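Local coordinates for cysteine desulfurase (Fervidobacterium islandicum, PDB 6A6E), which probably uses pyridoxal-5'-phosphate to abstract sulfur from L-cysteine, releasing alanine and supplying sulfur to the Suf pathway, at residues Gly102-Ile107 with Leu230-Gly234; Gln191-Ile195 with Leu214-Lys218. One frame throughout, in Å; residues are numbered along the deposited sequence.

Contact 1: residues Gly102-Ile107 with Leu230-Gly234; sequences GTTMGI and LVFSG. With PLP (pyridoxal-5'-phosphate), chain E.
Ser233 OG is gripped by three hydrogen bonds, two arriving from Thr103 and one leaving for the cofactor. Thr103 N reaches Ser233 OG at 2.9 Å along a nearly straight line (N-H...O 163°), and Thr103 OG1 donates to the same Ser233 OG at 2.6 Å. Both donors converge there because the first torsion of Thr103 (chi1 -60°) places OG1 beside its own backbone N. Accepting these two bonds, Ser233 OG donates its own hydrogen to PLP O3P, 2.5 Å away. A second phosphate oxygen, PLP O1P, receives the backbone N-H of Thr104 as well as a bond from its hydroxyl, Thr104 OG1 lying 2.6 Å from PLP O1P. This is the phosphate cup of a fold-type I PLP enzyme: Gly102 occupies the N-cap position of helix 103-116, whose N-terminal turn meets the phosphate, so the helix end would be expected to help stabilise the anion. Gln213 and His235 of the same chain, and Thr287 of the second subunit, also hydrogen-bond the cofactor. Behind the cup, helix 103-107 runs almost antiparallel to strand 230-233, at 154° with axes 7.1 Å apart. Val231 points from the strand toward the helix, its two methyls doing different work. Val231 CG1 rests on the helix backbone at Gly106 CA, 4.0 Å away, an approach permitted by the missing side chain. Val231 CG2 meets Thr103 CG2 at 3.7 Å, the two side chains crossing at about a right angle, and also touches Ile107 CD1 at 3.9 Å. Ile107 also packs on Pro139 and Trp140 of helix 138-147, while Phe232 points away from helix 103-107, onto Val215.

Contact 2: residues Gln191-Ile195 with Leu214-Lys218; sequences QEMPI and LVPHK
Glu192 reaches straight across to the 214-218 loop, its chain extended beyond CG, and carries most of the contact. On the way Glu192 CG passes Leu214 CD1 at 4.3 Å. At the end, Glu192 OE1 forms a salt bridge with Lys218 NZ at 3.1 Å; the ammonium comes from above the carboxylate, about 50° out of its plane. The lysine chain is also extended, with CD lying alongside the carboxylate, and it touches Glu312 of helix 308-327 as well. The second oxygen of Glu192 lies at the edge of the His217 ring, the two flat groups turned only 22° apart, although the modelled closeness of OE2 to CE1 is doubtful. His217 finds its polar partner outside the two loops: NE2 is hydrogen-bonded to Gln185, a residue of the cofactor pocket. One ring face of His217 has Leu214 O lying 3.6 Å above it, offset toward the rim, and the same carbonyl accepts His217 N at 3.2 Å. These loops follow the adjacent parallel strands 179-183 and 206-210 of the large sheet, and the first belongs to the beta-alpha-beta crossover joining them through helix 195-201. Past Met193 the chain makes an inverse gamma turn centred on Pro194, the N-cap of that helix, closed by a weak bond from Ile195 N to Met193 O (2.9 Å). Ile195 then points back at the loop, its CD1 meeting Leu214 CD2 tip to tip at 4.1 Å. Leu214 is aimed there by its first torsion, which sets CG opposite the backbone N (chi1 -179°).

How the contacts relate
Contacts 1 and 2 lie with centres about 15 Å apart and touch through Val215. Val215 CG1 packs on Phe232 CD2 at 3.8 Å, and Val215 CG2 meets Leu230 CD2 at 3.9 Å, so the 214-218 loop covers the face of strand 229-233 turned away from helix 103-116. Contact 1 binds the PLP phosphate directly. Contact 2 stands one shell back: the Leu214 side chain is about 8 Å from PLP, directly after Gln213, which bonds the cofactor, while His217 holds Gln185 of the pocket. Strand 206-210, which ends at the pocket residue Asp210, leads into the 214-218 loop and pairs with strand 229-233.

Contact 1: residues Gly102-Ile107 with Leu230-Gly234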
# COMPACT_ATOMS: atom_id res chain seq x y z
N GLY A 102 4.71 -0.41 3.55
CA GLY A 102 6.19 -0.50 3.46
C GLY A 102 6.93 0.09 4.65
O GLY A 102 6.31 0.70 5.57
N THR A 103 8.25 -0.04 4.63
CA THR A 103 9.08 0.60 5.64
C THR A 103 8.79 2.10 5.76
O THR A 103 8.59 2.59 6.84
CB THR A 103 10.52 0.41 5.34
OG1 THR A 103 10.82 -0.98 5.30
CG2 THR A 103 11.40 1.14 6.41
N THR A 104 8.84 2.81 4.63
CA THR A 104 8.63 4.22 4.61
C THR A 104 7.34 4.62 5.32
O THR A 104 7.36 5.51 6.20
CB THR A 104 8.68 4.77 3.18
OG1 THR A 104 9.93 4.43 2.58
CG2 THR A 104 8.51 6.30 3.14
N MET A 105 6.23 4.00 4.97
CA MET A 105 4.96 4.30 5.67
C MET A 105 5.08 4.06 7.17
O MET A 105 4.64 4.86 7.99
CB MET A 105 3.77 3.50 5.11
CG MET A 105 2.56 3.47 6.07
SD MET A 105 1.03 2.81 5.36
CE MET A 105 0.02 2.48 6.84
N GLY A 106 5.63 2.92 7.56
CA GLY A 106 5.91 2.62 8.97
C GLY A 106 6.61 3.70 9.76
O GLY A 106 6.17 4.05 10.84
N ILE A 107 7.68 4.26 9.22
CA ILE A 107 8.39 5.34 9.88
C ILE A 107 7.50 6.56 9.98
O ILE A 107 7.45 7.26 11.02
CB ILE A 107 9.76 5.71 9.23
CG1 ILE A 107 10.76 4.54 9.24
CG2 ILE A 107 10.43 6.88 9.95
CD1 ILE A 107 11.26 4.20 10.61
N LEU A 230 9.80 -2.07 15.26
CA LEU A 230 10.60 -2.44 14.10
C LEU A 230 9.74 -2.36 12.80
O LEU A 230 8.59 -2.79 12.79
CB LEU A 230 11.14 -3.85 14.26
CG LEU A 230 12.13 -4.35 13.19
CD1 LEU A 230 13.43 -4.79 13.81
CD2 LEU A 230 11.55 -5.53 12.44
N VAL A 231 10.35 -1.91 11.71
CA VAL A 231 9.69 -1.85 10.42
C VAL A 231 10.50 -2.57 9.33
O VAL A 231 11.73 -2.52 9.35
CB VAL A 231 9.44 -0.40 10.02
CG1 VAL A 231 8.45 0.27 10.98
CG2 VAL A 231 10.73 0.42 9.94
N PHE A 232 9.83 -3.17 8.35
CA PHE A 232 10.52 -3.65 7.17
C PHE A 232 9.54 -3.72 5.97
O PHE A 232 8.32 -3.58 6.16
CB PHE A 232 11.22 -5.02 7.49
CG PHE A 232 10.29 -6.22 7.67
CD1 PHE A 232 9.80 -6.58 8.92
CD2 PHE A 232 9.96 -7.02 6.58
CE1 PHE A 232 8.97 -7.69 9.07
CE2 PHE A 232 9.15 -8.11 6.73
CZ PHE A 232 8.67 -8.46 8.00
N SER A 233 10.08 -4.02 4.78
CA SER A 233 9.33 -4.04 3.54
C SER A 233 9.36 -5.43 2.94
O SER A 233 10.44 -6.08 2.84
CB SER A 233 9.93 -3.07 2.52
OG SER A 233 9.92 -1.70 2.93
N GLY A 234 8.18 -5.85 2.47
CA GLY A 234 8.02 -7.15 1.83
C GLY A 234 8.88 -7.38 0.60
O GLY A 234 9.37 -8.52 0.39
N1 PLP E . 15.67 1.86 4.96
C2 PLP E . 16.58 1.07 4.48
C2A PLP E . 17.86 0.85 5.22
C3 PLP E . 16.32 0.45 3.18
O3 PLP E . 17.26 -0.33 2.67
C4 PLP E . 15.05 0.67 2.50
C4A PLP E . 14.68 0.01 1.26
C5 PLP E . 14.11 1.60 3.12
C6 PLP E . 14.50 2.13 4.31
C5A PLP E . 12.78 1.99 2.46
O4P PLP E . 11.91 0.97 2.00
P PLP E . 10.60 1.17 1.06
O1P PLP E . 9.60 1.96 1.80
O2P PLP E . 11.20 1.79 -0.17
O3P PLP E . 10.18 -0.26 0.90

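Contact 2: residues Gln191-Ile195 with Leu214-Lys218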
# COMPACT_ATOMS: atom_id res chain seq x y z
N GLN A 191 26.87 -2.09 7.12
CA GLN A 191 27.15 -2.36 8.53
C GLN A 191 25.89 -2.80 9.29
O GLN A 191 24.93 -2.01 9.40
CB GLN A 191 27.72 -1.11 9.24
CG GLN A 191 28.14 -1.43 10.68
CD GLN A 191 28.62 -0.26 11.49
OE1 GLN A 191 28.60 0.87 11.02
NE2 GLN A 191 28.99 -0.53 12.77
N GLU A 192 25.89 -4.02 9.81
CA GLU A 192 24.89 -4.43 10.81
C GLU A 192 25.16 -3.73 12.15
O GLU A 192 26.24 -3.80 12.66
CB GLU A 192 24.88 -5.94 11.00
CG GLU A 192 24.50 -6.69 9.72
CD GLU A 192 24.51 -8.21 9.84
OE1 GLU A 192 25.02 -8.72 10.86
OE2 GLU A 192 24.01 -8.91 8.91
N MET A 193 24.15 -3.03 12.67
CA MET A 193 24.31 -2.21 13.84
C MET A 193 24.17 -3.02 15.15
O MET A 193 23.42 -4.00 15.22
CB MET A 193 23.31 -1.04 13.85
CG MET A 193 23.48 -0.04 12.71
SD MET A 193 25.16 0.69 12.59
CE MET A 193 25.10 1.61 11.05
N PRO A 194 24.85 -2.57 16.20
CA PRO A 194 24.82 -3.19 17.50
C PRO A 194 23.54 -2.76 18.22
O PRO A 194 23.55 -1.95 19.15
CB PRO A 194 26.11 -2.66 18.15
CG PRO A 194 26.19 -1.26 17.65
CD PRO A 194 25.76 -1.40 16.18
N ILE A 195 22.41 -3.33 17.81
CA ILE A 195 21.11 -2.93 18.37
C ILE A 195 20.98 -3.08 19.91
O ILE A 195 20.46 -2.16 20.58
CB ILE A 195 19.97 -3.74 17.71
CG1 ILE A 195 19.90 -3.39 16.24
CG2 ILE A 195 18.66 -3.41 18.40
CD1 ILE A 195 18.97 -4.29 15.45
N LEU A 214 18.09 -5.52 7.03
CA LEU A 214 18.47 -6.56 7.98
C LEU A 214 17.56 -7.77 7.94
O LEU A 214 18.01 -8.97 7.88
CB LEU A 214 18.46 -5.96 9.38
CG LEU A 214 18.86 -6.89 10.54
CD1 LEU A 214 20.32 -7.26 10.37
CD2 LEU A 214 18.62 -6.26 11.91
N VAL A 215 16.25 -7.51 7.96
CA VAL A 215 15.27 -8.61 8.15
C VAL A 215 15.33 -9.66 7.06
O VAL A 215 15.13 -10.84 7.33
CB VAL A 215 13.84 -8.02 8.34
CG1 VAL A 215 12.73 -9.07 8.10
CG2 VAL A 215 13.73 -7.37 9.72
N PRO A 216 15.61 -9.27 5.81
CA PRO A 216 15.65 -10.27 4.75
C PRO A 216 16.70 -11.38 4.86
O PRO A 216 16.56 -12.42 4.22
CB PRO A 216 15.98 -9.44 3.51
CG PRO A 216 15.44 -8.07 3.81
CD PRO A 216 15.74 -7.90 5.27
N HIS A 217 17.79 -11.13 5.56
CA HIS A 217 18.88 -12.13 5.53
C HIS A 217 19.39 -12.49 6.91
O HIS A 217 20.29 -13.34 7.02
CB HIS A 217 20.08 -11.64 4.71
CG HIS A 217 20.78 -10.52 5.37
ND1 HIS A 217 21.82 -10.72 6.24
CD2 HIS A 217 20.58 -9.18 5.30
CE1 HIS A 217 22.22 -9.55 6.73
NE2 HIS A 217 21.49 -8.59 6.17
N LYS A 218 18.83 -11.90 7.96
CA LYS A 218 19.29 -12.26 9.26
C LYS A 218 18.15 -12.42 10.23
O LYS A 218 17.21 -11.60 10.27
CB LYS A 218 20.24 -11.20 9.76
CG LYS A 218 20.77 -11.52 11.13
CD LYS A 218 21.77 -10.51 11.61
CE LYS A 218 22.69 -11.23 12.52
NZ LYS A 218 23.48 -10.15 13.15